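Local coordinates for copper homeostasis protein CutC (Streptococcus agalactiae, PDB 2BDQ) that probably binds copper ions and is thought to contribute to copper homeostasis in the cytoplasm, at residues K137-L142 against V172-N177; K166-L171 against T199-A204; E107-L112 against V143-T148; G96-N101 against F127-K132. All blocks are in the same frame, centred on the assembly; numbering follows the deposited sequence.

Contact 1: K137-L142 against V172-N177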
loop_
_atom_site.group_PDB
_atom_site.type_symbol
_atom_site.label_atom_id
_atom_site.label_comp_id
_atom_site.label_asym_id
_atom_site.label_seq_id
_atom_site.Cartn_x
_atom_site.Cartn_y
_atom_site.Cartn_z
ATOM N N LYS A 137 5.432 -19.623 -25.225
ATOM C CA LYS A 137 6.447 -20.358 -24.480
ATOM C C LYS A 137 6.307 -20.021 -23.001
ATOM O O LYS A 137 6.427 -20.892 -22.134
ATOM C CB LYS A 137 7.847 -19.969 -24.958
ATOM C CG LYS A 137 8.140 -20.371 -26.395
ATOM C CD LYS A 137 8.768 -19.218 -27.179
ATOM C CE LYS A 137 7.905 -18.866 -28.380
ATOM N NZ LYS A 137 6.477 -18.643 -27.983
ATOM N N SER A 138 6.057 -18.744 -22.722
ATOM C CA SER A 138 5.890 -18.282 -21.353
ATOM C C SER A 138 4.788 -19.077 -20.655
ATOM O O SER A 138 4.904 -19.400 -19.480
ATOM C CB SER A 138 5.564 -16.786 -21.348
ATOM O OG SER A 138 6.610 -16.047 -21.961
ATOM N N ILE A 139 3.730 -19.405 -21.392
ATOM C CA ILE A 139 2.626 -20.176 -20.844
ATOM C C ILE A 139 3.141 -21.547 -20.415
ATOM O O ILE A 139 2.871 -22.003 -19.299
ATOM C CB ILE A 139 1.484 -20.325 -21.884
ATOM C CG1 ILE A 139 0.759 -18.980 -22.038
ATOM C CG2 ILE A 139 0.519 -21.425 -21.459
ATOM C CD1 ILE A 139 -0.351 -18.971 -23.098
ATOM N N ASP A 140 3.890 -22.197 -21.303
ATOM C CA ASP A 140 4.467 -23.510 -21.018
ATOM C C ASP A 140 5.336 -23.420 -19.773
ATOM O O ASP A 140 5.317 -24.315 -18.936
ATOM C CB ASP A 140 5.323 -23.987 -22.200
ATOM C CG ASP A 140 4.486 -24.390 -23.402
ATOM O OD1 ASP A 140 5.001 -24.309 -24.536
ATOM O OD2 ASP A 140 3.323 -24.803 -23.216
ATOM N N GLN A 141 6.099 -22.334 -19.658
ATOM C CA GLN A 141 6.969 -22.141 -18.505
ATOM C C GLN A 141 6.142 -21.959 -17.242
ATOM O O GLN A 141 6.504 -22.475 -16.185
ATOM C CB GLN A 141 7.857 -20.919 -18.696
ATOM C CG GLN A 141 8.959 -21.092 -19.721
ATOM C CD GLN A 141 9.684 -19.788 -19.990
ATOM O OE1 GLN A 141 10.736 -19.771 -20.620
ATOM N NE2 GLN A 141 9.114 -18.683 -19.517
ATOM N N LEU A 142 5.036 -21.226 -17.343
ATOM C CA LEU A 142 4.185 -21.013 -16.177
ATOM C C LEU A 142 3.539 -22.326 -15.752
ATOM O O LEU A 142 3.346 -22.573 -14.561
ATOM C CB LEU A 142 3.108 -19.967 -16.472
ATOM C CG LEU A 142 3.621 -18.536 -16.628
ATOM C CD1 LEU A 142 2.452 -17.621 -16.937
ATOM C CD2 LEU A 142 4.341 -18.097 -15.353
ATOM N N VAL A 172 -5.630 -18.883 -25.221
ATOM C CA VAL A 172 -6.524 -19.826 -24.566
ATOM C C VAL A 172 -6.430 -21.193 -25.234
ATOM O O VAL A 172 -6.368 -22.219 -24.562
ATOM C CB VAL A 172 -7.978 -19.363 -24.644
ATOM C CG1 VAL A 172 -8.889 -20.458 -24.112
ATOM C CG2 VAL A 172 -8.158 -18.086 -23.859
ATOM N N GLU A 173 -6.423 -21.196 -26.561
ATOM C CA GLU A 173 -6.336 -22.438 -27.318
ATOM C C GLU A 173 -4.998 -23.120 -27.050
ATOM O O GLU A 173 -4.931 -24.343 -26.880
ATOM C CB GLU A 173 -6.489 -22.160 -28.819
ATOM C CG GLU A 173 -7.843 -21.550 -29.199
ATOM C CD GLU A 173 -7.949 -21.170 -30.680
ATOM O OE1 GLU A 173 -7.169 -20.306 -31.145
ATOM O OE2 GLU A 173 -8.823 -21.731 -31.380
ATOM N N TYR A 174 -3.935 -22.322 -27.000
ATOM C CA TYR A 174 -2.608 -22.857 -26.750
ATOM C C TYR A 174 -2.488 -23.359 -25.318
ATOM O O TYR A 174 -1.807 -24.348 -25.073
ATOM C CB TYR A 174 -1.548 -21.794 -27.033
ATOM C CG TYR A 174 -0.130 -22.305 -26.942
ATOM C CD1 TYR A 174 0.583 -22.235 -25.745
ATOM C CD2 TYR A 174 0.494 -22.879 -28.050
ATOM C CE1 TYR A 174 1.884 -22.722 -25.653
ATOM C CE2 TYR A 174 1.788 -23.368 -27.970
ATOM C CZ TYR A 174 2.482 -23.286 -26.769
ATOM O OH TYR A 174 3.779 -23.748 -26.693
ATOM N N ALA A 175 -3.140 -22.677 -24.378
ATOM C CA ALA A 175 -3.107 -23.084 -22.971
ATOM C C ALA A 175 -3.718 -24.474 -22.846
ATOM O O ALA A 175 -3.323 -25.265 -21.994
ATOM C CB ALA A 175 -3.885 -22.085 -22.111
ATOM N N ASN A 176 -4.698 -24.756 -23.697
ATOM C CA ASN A 176 -5.354 -26.063 -23.729
ATOM C C ASN A 176 -5.689 -26.626 -22.346
ATOM O O ASN A 176 -5.323 -27.754 -22.018
ATOM C CB ASN A 176 -4.457 -27.037 -24.498
ATOM C CG ASN A 176 -5.131 -28.359 -24.792
ATOM O OD1 ASN A 176 -6.317 -28.411 -25.128
ATOM N ND2 ASN A 176 -4.365 -29.440 -24.689
ATOM N N ASN A 177 -6.373 -25.818 -21.543
ATOM C CA ASN A 177 -6.801 -26.204 -20.201
ATOM C C ASN A 177 -5.708 -26.594 -19.222
ATOM O O ASN A 177 -6.003 -27.132 -18.154
ATOM C CB ASN A 177 -7.826 -27.334 -20.297
ATOM C CG ASN A 177 -9.083 -26.906 -21.020
ATOM O OD1 ASN A 177 -9.776 -25.981 -20.587
ATOM N ND2 ASN A 177 -9.384 -27.568 -22.132
#
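Tyr174 swings its ring away from its own backbone N (chi1 -174°), while Asp140 places its carboxylate opposite its own carbonyl carbon; the two settings send phenol and carboxylate into the groove between two helices. There Tyr174 OH donates to Asp140 OD1 over a short 2.5 Å. The oxygen is approached on its syn side, though 27° out of the carboxylate plane, and it lies at the edge of the ring, in the ring plane. The side chains cross at about a right angle, with carboxylate and ring turned 42° against each other. Both carboxylate oxygens are engaged, because OD2 makes a salt bridge to Arg178, whose guanidinium group also binds the carbonyl oxygens of Tyr174 and Ala175 where that helix ends. The pair thus links one helix to the closing turn of the next. Deeper in the groove the contact is apolar: Ile139 CD1 approaches Tyr174 CD1 at 4.3 Å, and Ile139 CG2 lies 4.3 Å from Ala175 CA. In the closed parallel barrel, this joins helices 135-144 and 165-175 on either side of strand 149-152 in the chain, and Ile139 also rests on Ile150 of that strand.

Contact 2: K166-L171 against T199-A204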
loop_
_atom_site.group_PDB
_atom_site.type_symbol
_atom_site.label_atom_id
_atom_site.label_comp_id
_atom_site.label_asym_id
_atom_site.label_seq_id
_atom_site.Cartn_x
_atom_site.Cartn_y
_atom_site.Cartn_z
ATOM N N LYS A 166 -8.564 -11.785 -30.959
ATOM C CA LYS A 166 -7.816 -12.802 -31.687
ATOM C C LYS A 166 -6.632 -13.352 -30.901
ATOM O O LYS A 166 -6.481 -14.562 -30.770
ATOM C CB LYS A 166 -7.346 -12.251 -33.042
ATOM C CG LYS A 166 -8.377 -12.408 -34.165
ATOM C CD LYS A 166 -9.713 -11.747 -33.823
ATOM C CE LYS A 166 -10.887 -12.530 -34.407
ATOM N NZ LYS A 166 -11.018 -13.889 -33.778
ATOM N N HIS A 167 -5.804 -12.466 -30.365
ATOM C CA HIS A 167 -4.633 -12.892 -29.610
ATOM C C HIS A 167 -4.996 -13.652 -28.337
ATOM O O HIS A 167 -4.415 -14.696 -28.044
ATOM C CB HIS A 167 -3.762 -11.681 -29.252
ATOM C CG HIS A 167 -2.452 -12.048 -28.632
ATOM N ND1 HIS A 167 -2.020 -11.516 -27.435
ATOM C CD2 HIS A 167 -1.486 -12.908 -29.031
ATOM C CE1 HIS A 167 -0.846 -12.034 -27.125
ATOM N NE2 HIS A 167 -0.498 -12.884 -28.077
ATOM N N ILE A 168 -5.951 -13.126 -27.581
ATOM C CA ILE A 168 -6.365 -13.766 -26.341
ATOM C C ILE A 168 -6.926 -15.158 -26.618
ATOM O O ILE A 168 -6.681 -16.091 -25.854
ATOM C CB ILE A 168 -7.401 -12.898 -25.594
ATOM C CG1 ILE A 168 -6.730 -11.597 -25.144
ATOM C CG2 ILE A 168 -7.949 -13.642 -24.383
ATOM C CD1 ILE A 168 -7.647 -10.625 -24.412
ATOM N N LYS A 169 -7.648 -15.310 -27.724
ATOM C CA LYS A 169 -8.207 -16.612 -28.043
ATOM C C LYS A 169 -7.112 -17.602 -28.397
ATOM O O LYS A 169 -7.188 -18.788 -28.052
ATOM C CB LYS A 169 -9.220 -16.530 -29.188
ATOM C CG LYS A 169 -9.932 -17.867 -29.383
ATOM C CD LYS A 169 -11.274 -17.748 -30.091
ATOM C CE LYS A 169 -11.107 -17.615 -31.587
ATOM N NZ LYS A 169 -12.392 -17.831 -32.302
ATOM N N ALA A 170 -6.086 -17.114 -29.084
ATOM C CA ALA A 170 -4.965 -17.967 -29.471
ATOM C C ALA A 170 -4.242 -18.479 -28.220
ATOM O O ALA A 170 -3.772 -19.622 -28.190
ATOM C CB ALA A 170 -3.994 -17.187 -30.355
ATOM N N LEU A 171 -4.156 -17.631 -27.195
ATOM C CA LEU A 171 -3.495 -18.002 -25.944
ATOM C C LEU A 171 -4.313 -19.049 -25.198
ATOM O O LEU A 171 -3.762 -19.984 -24.618
ATOM C CB LEU A 171 -3.285 -16.764 -25.062
ATOM C CG LEU A 171 -2.260 -15.764 -25.605
ATOM C CD1 LEU A 171 -2.137 -14.564 -24.670
ATOM C CD2 LEU A 171 -0.912 -16.457 -25.752
ATOM N N THR A 199 -13.609 -15.348 -26.839
ATOM C CA THR A 199 -12.245 -15.818 -26.630
ATOM C C THR A 199 -12.171 -17.191 -25.978
ATOM O O THR A 199 -11.158 -17.881 -26.091
ATOM C CB THR A 199 -11.449 -14.838 -25.739
ATOM O OG1 THR A 199 -12.116 -14.701 -24.479
ATOM C CG2 THR A 199 -11.336 -13.469 -26.408
ATOM N N GLY A 200 -13.243 -17.580 -25.298
ATOM C CA GLY A 200 -13.251 -18.857 -24.621
ATOM C C GLY A 200 -12.805 -18.706 -23.175
ATOM O O GLY A 200 -12.654 -19.698 -22.463
ATOM N N VAL A 201 -12.578 -17.466 -22.743
ATOM C CA VAL A 201 -12.161 -17.186 -21.367
ATOM C C VAL A 201 -13.371 -17.330 -20.444
ATOM O O VAL A 201 -14.471 -16.928 -20.806
ATOM C CB VAL A 201 -11.592 -15.745 -21.244
ATOM C CG1 VAL A 201 -11.321 -15.406 -19.778
ATOM C CG2 VAL A 201 -10.308 -15.625 -22.063
ATOM N N LYS A 202 -13.173 -17.910 -19.259
ATOM C CA LYS A 202 -14.269 -18.098 -18.308
ATOM C C LYS A 202 -14.120 -17.299 -17.017
ATOM O O LYS A 202 -14.910 -17.473 -16.082
ATOM C CB LYS A 202 -14.423 -19.579 -17.948
ATOM C CG LYS A 202 -14.720 -20.478 -19.130
ATOM C CD LYS A 202 -13.433 -21.028 -19.717
ATOM C CE LYS A 202 -13.103 -22.412 -19.144
ATOM N NZ LYS A 202 -13.147 -22.470 -17.651
ATOM N N GLN A 203 -13.111 -16.431 -16.954
ATOM C CA GLN A 203 -12.876 -15.615 -15.761
ATOM C C GLN A 203 -12.538 -14.170 -16.118
ATOM O O GLN A 203 -11.717 -13.909 -16.993
ATOM C CB GLN A 203 -11.743 -16.217 -14.930
ATOM C CG GLN A 203 -11.965 -17.683 -14.603
ATOM C CD GLN A 203 -11.041 -18.169 -13.506
ATOM O OE1 GLN A 203 -11.040 -17.625 -12.400
ATOM N NE2 GLN A 203 -10.255 -19.198 -13.801
ATOM N N ALA A 204 -13.174 -13.231 -15.427
ATOM C CA ALA A 204 -12.951 -11.817 -15.684
ATOM C C ALA A 204 -12.558 -11.075 -14.413
ATOM O O ALA A 204 -13.141 -11.286 -13.348
ATOM C CB ALA A 204 -14.203 -11.197 -16.291
#
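The backbones of Lys169 and Thr199 come within 4.4 Å, CA to CA, as helix 165-175 passes the end of helix 192-199, where Gly200 turns the chain away with positive phi. Ile168 and the stem of Lys169 face Thr199 here, and Val201 comes in beside it. Ile168 presents CG2, the branch set opposite its backbone N, as a single methyl shared by two partners: Thr199 CB at 3.9 Å, with Thr199 CG2 equally near, and Val201 CG2 at 3.9 Å. Lys169 serves by its aliphatic part, with CG 3.5 Å from Thr199 O; a bend at chi3 (80°) helps to lead its ammonium end away. Thr199 divides its labour. Its methyl faces Ile168, while OG1 sits between backbone N and carbonyl carbon (chi1 59°). From there OG1 accepts from Val201 N at 3.3 Å, with an N-H...O angle of 156°, forming an ST turn, and it also bonds Ile195 O one helical turn back. Val201 continues the apolar surface inward, touching Ile181 and Val183 of strand 180-183 before the chain enters strand 203-206. The chemistry is therefore divided: between the two segments the contact is held by shape and apolar burial, whereas the hydrogen bonds are spent locally. By using its hydroxyl to fix the turn, Thr199 satisfies a buried polar atom, leaves its methyl to the neighbouring helix, and helps to set the course of the chain that carries Val201 to the same isoleucine.

Contact 3: E107-L112 against V143-T148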
loop_
_atom_site.group_PDB
_atom_site.type_symbol
_atom_site.label_atom_id
_atom_site.label_comp_id
_atom_site.label_asym_id
_atom_site.label_seq_id
_atom_site.Cartn_x
_atom_site.Cartn_y
_atom_site.Cartn_z
ATOM N N GLU A 107 14.246 -18.386 -12.694
ATOM C CA GLU A 107 15.095 -18.584 -11.531
ATOM C C GLU A 107 14.592 -17.814 -10.312
ATOM O O GLU A 107 14.582 -18.349 -9.201
ATOM C CB GLU A 107 16.545 -18.195 -11.844
ATOM C CG GLU A 107 16.690 -16.937 -12.698
ATOM C CD GLU A 107 16.675 -17.237 -14.192
ATOM O OE1 GLU A 107 17.603 -17.933 -14.663
ATOM O OE2 GLU A 107 15.744 -16.780 -14.891
ATOM N N ALA A 108 14.161 -16.572 -10.513
ATOM C CA ALA A 108 13.667 -15.767 -9.398
ATOM C C ALA A 108 12.389 -16.377 -8.828
ATOM O O ALA A 108 12.241 -16.493 -7.609
ATOM C CB ALA A 108 13.419 -14.321 -9.843
ATOM N N ILE A 109 11.470 -16.780 -9.702
ATOM C CA ILE A 109 10.221 -17.382 -9.250
ATOM C C ILE A 109 10.469 -18.678 -8.481
ATOM O O ILE A 109 9.823 -18.930 -7.460
ATOM C CB ILE A 109 9.271 -17.685 -10.433
ATOM C CG1 ILE A 109 8.826 -16.382 -11.092
ATOM C CG2 ILE A 109 8.046 -18.456 -9.942
ATOM C CD1 ILE A 109 8.053 -16.585 -12.352
ATOM N N GLU A 110 11.389 -19.507 -8.967
ATOM C CA GLU A 110 11.681 -20.761 -8.281
ATOM C C GLU A 110 12.196 -20.493 -6.871
ATOM O O GLU A 110 11.934 -21.272 -5.962
ATOM C CB GLU A 110 12.699 -21.602 -9.071
ATOM C CG GLU A 110 12.193 -22.044 -10.435
ATOM C CD GLU A 110 13.086 -23.080 -11.113
ATOM O OE1 GLU A 110 14.316 -22.863 -11.203
ATOM O OE2 GLU A 110 12.546 -24.114 -11.564
ATOM N N GLN A 111 12.911 -19.384 -6.688
ATOM C CA GLN A 111 13.439 -19.026 -5.370
ATOM C C GLN A 111 12.296 -18.806 -4.374
ATOM O O GLN A 111 12.456 -19.027 -3.169
ATOM C CB GLN A 111 14.282 -17.742 -5.441
ATOM C CG GLN A 111 15.721 -17.909 -5.931
ATOM C CD GLN A 111 16.498 -16.587 -5.919
ATOM O OE1 GLN A 111 16.403 -15.783 -6.852
ATOM N NE2 GLN A 111 17.253 -16.353 -4.849
ATOM N N LEU A 112 11.144 -18.373 -4.877
ATOM C CA LEU A 112 9.996 -18.111 -4.016
ATOM C C LEU A 112 9.000 -19.269 -3.918
ATOM O O LEU A 112 8.150 -19.288 -3.024
ATOM C CB LEU A 112 9.262 -16.859 -4.500
ATOM C CG LEU A 112 10.061 -15.556 -4.588
ATOM C CD1 LEU A 112 9.292 -14.539 -5.427
ATOM C CD2 LEU A 112 10.332 -15.022 -3.193
ATOM N N VAL A 143 3.205 -23.165 -16.729
ATOM C CA VAL A 143 2.609 -24.466 -16.445
ATOM C C VAL A 143 3.653 -25.320 -15.720
ATOM O O VAL A 143 3.343 -26.006 -14.743
ATOM C CB VAL A 143 2.180 -25.191 -17.745
ATOM C CG1 VAL A 143 1.766 -26.632 -17.431
ATOM C CG2 VAL A 143 1.021 -24.447 -18.396
ATOM N N ALA A 144 4.895 -25.258 -16.198
ATOM C CA ALA A 144 5.984 -26.023 -15.599
ATOM C C ALA A 144 6.291 -25.543 -14.185
ATOM O O ALA A 144 6.702 -26.325 -13.331
ATOM C CB ALA A 144 7.230 -25.927 -16.469
ATOM N N LEU A 145 6.090 -24.252 -13.944
ATOM C CA LEU A 145 6.333 -23.664 -12.635
ATOM C C LEU A 145 5.184 -23.943 -11.671
ATOM O O LEU A 145 5.229 -23.537 -10.511
ATOM C CB LEU A 145 6.539 -22.162 -12.771
ATOM C CG LEU A 145 7.838 -21.770 -13.469
ATOM C CD1 LEU A 145 7.850 -20.288 -13.760
ATOM C CD2 LEU A 145 9.015 -22.153 -12.583
ATOM N N GLY A 146 4.146 -24.620 -12.156
ATOM C CA GLY A 146 3.015 -24.949 -11.305
ATOM C C GLY A 146 2.012 -23.840 -11.040
ATOM O O GLY A 146 1.340 -23.862 -10.009
ATOM N N PHE A 147 1.912 -22.877 -11.956
ATOM C CA PHE A 147 0.974 -21.764 -11.821
ATOM C C PHE A 147 -0.450 -22.204 -12.160
ATOM O O PHE A 147 -0.649 -23.034 -13.041
ATOM C CB PHE A 147 1.395 -20.612 -12.735
ATOM C CG PHE A 147 2.304 -19.624 -12.073
ATOM C CD1 PHE A 147 1.806 -18.404 -11.607
ATOM C CD2 PHE A 147 3.658 -19.911 -11.895
ATOM C CE1 PHE A 147 2.643 -17.488 -10.976
ATOM C CE2 PHE A 147 4.498 -18.997 -11.262
ATOM C CZ PHE A 147 3.982 -17.776 -10.801
ATOM N N THR A 148 -1.428 -21.628 -11.465
ATOM C CA THR A 148 -2.845 -21.950 -11.655
ATOM C C THR A 148 -3.539 -21.125 -12.738
ATOM O O THR A 148 -4.335 -21.655 -13.503
ATOM C CB THR A 148 -3.615 -21.790 -10.324
ATOM O OG1 THR A 148 -3.021 -22.636 -9.332
ATOM C CG2 THR A 148 -5.076 -22.177 -10.491
#
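Ile109 is the first residue of 107-112 to reach across, and it does so with both of its branches. CD1, at the end of the longer branch, meets Leu145 CD1 at 4.0 Å, the two side chains crossing at about a right angle. The shorter branch, CG2, comes to Phe147 CE2 at 3.8 Å, approaching the ring at its edge and in its plane, not over a face. Leu145 CB lies at that ring's edge too. One residue on, the exposed Glu110 adds its aliphatic stem: with CG opposite the carbonyl carbon (chi1 -63°), that atom touches Leu145 CD2 at 3.8 Å. Leu145 thus turns one methyl to each neighbour, CD1 to the isoleucine and CD2 to the stem of the glutamate, whose chain is extended beyond CG. The facing residues are presented by the end of helix 135-144. Gly146 N bonds Val143 O at 3.0 Å, Phe147 N probably bonds Leu142 O at 3.0 Å, and Gly146 takes positive phi, a Schellman motif that ends the helix and turns Phe147 inward onto Leu121. Such packing of consecutive outer helices, with a helix end turning into the next parallel strand, is the construction of the TIM barrel.

Contact 4: G96-N101 against F127-K132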
loop_
_atom_site.group_PDB
_atom_site.type_symbol
_atom_site.label_atom_id
_atom_site.label_comp_id
_atom_site.label_asym_id
_atom_site.label_seq_id
_atom_site.Cartn_x
_atom_site.Cartn_y
_atom_site.Cartn_z
ATOM N N GLY A 96 4.462 -11.542 -10.320
ATOM C CA GLY A 96 4.969 -11.528 -11.680
ATOM C C GLY A 96 6.373 -10.983 -11.699
ATOM O O GLY A 96 6.610 -9.849 -11.282
ATOM N N ILE A 97 7.312 -11.791 -12.175
ATOM C CA ILE A 97 8.704 -11.376 -12.235
ATOM C C ILE A 97 9.243 -11.551 -13.653
ATOM O O ILE A 97 9.105 -12.616 -14.252
ATOM C CB ILE A 97 9.576 -12.216 -11.281
ATOM C CG1 ILE A 97 8.862 -12.411 -9.943
ATOM C CG2 ILE A 97 10.910 -11.518 -11.045
ATOM C CD1 ILE A 97 9.583 -13.379 -9.003
ATOM N N LEU A 98 9.873 -10.505 -14.179
ATOM C CA LEU A 98 10.436 -10.549 -15.524
ATOM C C LEU A 98 11.896 -10.155 -15.528
ATOM O O LEU A 98 12.349 -9.435 -14.650
ATOM C CB LEU A 98 9.693 -9.593 -16.454
ATOM C CG LEU A 98 8.188 -9.759 -16.661
ATOM C CD1 LEU A 98 7.719 -8.663 -17.601
ATOM C CD2 LEU A 98 7.867 -11.136 -17.225
ATOM N N THR A 99 12.621 -10.622 -16.537
ATOM C CA THR A 99 14.034 -10.305 -16.698
ATOM C C THR A 99 14.114 -8.991 -17.468
ATOM O O THR A 99 13.109 -8.522 -18.008
ATOM C CB THR A 99 14.766 -11.394 -17.526
ATOM O OG1 THR A 99 14.196 -11.455 -18.844
ATOM C CG2 THR A 99 14.634 -12.758 -16.858
ATOM N N SER A 100 15.312 -8.413 -17.524
ATOM C CA SER A 100 15.537 -7.157 -18.227
ATOM C C SER A 100 15.123 -7.244 -19.694
ATOM O O SER A 100 14.826 -6.225 -20.321
ATOM C CB SER A 100 17.010 -6.752 -18.127
ATOM O OG SER A 100 17.851 -7.710 -18.759
ATOM N N ASN A 101 15.100 -8.457 -20.240
ATOM C CA ASN A 101 14.699 -8.653 -21.633
ATOM C C ASN A 101 13.217 -9.010 -21.768
ATOM O O ASN A 101 12.787 -9.556 -22.784
ATOM C CB ASN A 101 15.583 -9.718 -22.296
ATOM C CG ASN A 101 15.884 -10.883 -21.375
ATOM O OD1 ASN A 101 15.176 -11.896 -21.377
ATOM N ND2 ASN A 101 16.940 -10.742 -20.570
ATOM N N PHE A 127 2.487 -10.261 -17.659
ATOM C CA PHE A 127 2.510 -11.184 -18.786
ATOM C C PHE A 127 2.427 -10.454 -20.124
ATOM O O PHE A 127 3.053 -10.871 -21.095
ATOM C CB PHE A 127 1.347 -12.174 -18.687
ATOM C CG PHE A 127 1.399 -13.279 -19.709
ATOM C CD1 PHE A 127 2.157 -14.428 -19.474
ATOM C CD2 PHE A 127 0.708 -13.168 -20.912
ATOM C CE1 PHE A 127 2.230 -15.445 -20.425
ATOM C CE2 PHE A 127 0.776 -14.178 -21.870
ATOM C CZ PHE A 127 1.532 -15.319 -21.628
ATOM N N ASP A 128 1.660 -9.369 -20.173
ATOM C CA ASP A 128 1.495 -8.607 -21.408
ATOM C C ASP A 128 2.771 -7.914 -21.898
ATOM O O ASP A 128 2.859 -7.560 -23.077
ATOM C CB ASP A 128 0.385 -7.563 -21.245
ATOM C CG ASP A 128 -0.968 -8.187 -20.917
ATOM O OD1 ASP A 128 -1.474 -8.998 -21.722
ATOM O OD2 ASP A 128 -1.534 -7.864 -19.849
ATOM N N VAL A 129 3.749 -7.721 -21.005
ATOM C CA VAL A 129 5.019 -7.066 -21.358
ATOM C C VAL A 129 5.901 -8.012 -22.176
ATOM O O VAL A 129 6.804 -7.583 -22.897
ATOM C CB VAL A 129 5.813 -6.634 -20.091
ATOM C CG1 VAL A 129 7.145 -5.981 -20.489
ATOM C CG2 VAL A 129 4.984 -5.675 -19.254
ATOM N N ILE A 130 5.639 -9.307 -22.041
ATOM C CA ILE A 130 6.384 -10.327 -22.765
ATOM C C ILE A 130 6.161 -10.159 -24.279
ATOM O O ILE A 130 5.033 -9.958 -24.735
ATOM C CB ILE A 130 5.925 -11.733 -22.317
ATOM C CG1 ILE A 130 6.170 -11.884 -20.812
ATOM C CG2 ILE A 130 6.665 -12.820 -23.098
ATOM C CD1 ILE A 130 5.778 -13.230 -20.255
ATOM N N PRO A 131 7.240 -10.204 -25.075
ATOM C CA PRO A 131 7.049 -10.054 -26.523
ATOM C C PRO A 131 6.067 -11.109 -27.029
ATOM O O PRO A 131 6.208 -12.290 -26.715
ATOM C CB PRO A 131 8.466 -10.215 -27.087
ATOM C CG PRO A 131 9.198 -10.976 -26.021
ATOM C CD PRO A 131 8.662 -10.378 -24.745
ATOM N N LYS A 132 5.072 -10.660 -27.791
ATOM C CA LYS A 132 4.021 -11.525 -28.321
ATOM C C LYS A 132 4.513 -12.829 -28.942
ATOM O O LYS A 132 3.774 -13.813 -28.985
ATOM C CB LYS A 132 3.153 -10.760 -29.340
ATOM C CG LYS A 132 2.569 -9.436 -28.811
ATOM C CD LYS A 132 1.839 -9.609 -27.465
ATOM C CE LYS A 132 1.536 -8.260 -26.778
ATOM N NZ LYS A 132 0.911 -8.402 -25.412
#
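Leu98, Val129 and Ile130, the residues that touch here, carry no flat group; the planar groups flank them. The Asn101 amide has the Thr99 hydroxyl over its carbonyl: Thr99 OG1 donates to Asn101 OD1 at 2.8 Å from 67° out of the plane, so it misses the lone pairs. The Asp128 carboxylate is gripped at both oxygens by backbone amides, OD1 by that of Gly154 and OD2 by that of His153. Phe127 leaves its backbone on the side away from 96-101. Between these groups Leu98 forks. With CG set opposite its carbonyl carbon (chi1 -58°), it sends CD1 to Val129 CB at 3.7 Å, with Val129 CG1 slightly farther, and CD2 to Ile130 CG1 at 4.0 Å. Both pairs meet at a slant, so one leucine spans two successive residues of the opposite loop. That loop is bent by Ile130 N bonding Phe127 O at 3.2 Å, and Lys132 NZ reaches back to Asp128 O, 3.2 Å away, in the carbonyl plane and on a lone pair. The contact thus joins the loop between strand 92-95 and helix 106-116 to the one between strand 121-123 and helix 135-144. Behind it, Ile97 packs on helix 106-116, while the Phe127 ring lies against Ser138 and Ile139 of helix 135-144 and against Ile150 and Leu152 of strand 149-152.

Overall arrangement
The four contacts follow one arc of the barrel wall. Contacts 1 and 3 share helix 135-144, contacts 1 and 2 share helix 165-175, and contact 4 joins the loops that lead into helices 106-116 and 135-144. Contacts 2 and 4 are buried, contacts 1 and 3 partly buried; contacts 3 and 4 meet through side-chain carbons, contact 2 adds a lysine stem against a carbonyl oxygen, and only contact 1 has a hydrogen bond between its segments. Apolar side chains connect contact 1 to 2 (Ile139 CD1 to Leu171 CD2, 3.7 Å) and contact 3 to 4 (Ile109 CG1 to Ile97 CD1, 3.7 Å). Contacts 2 and 3 stay apart, their centres about 23 Å from each other.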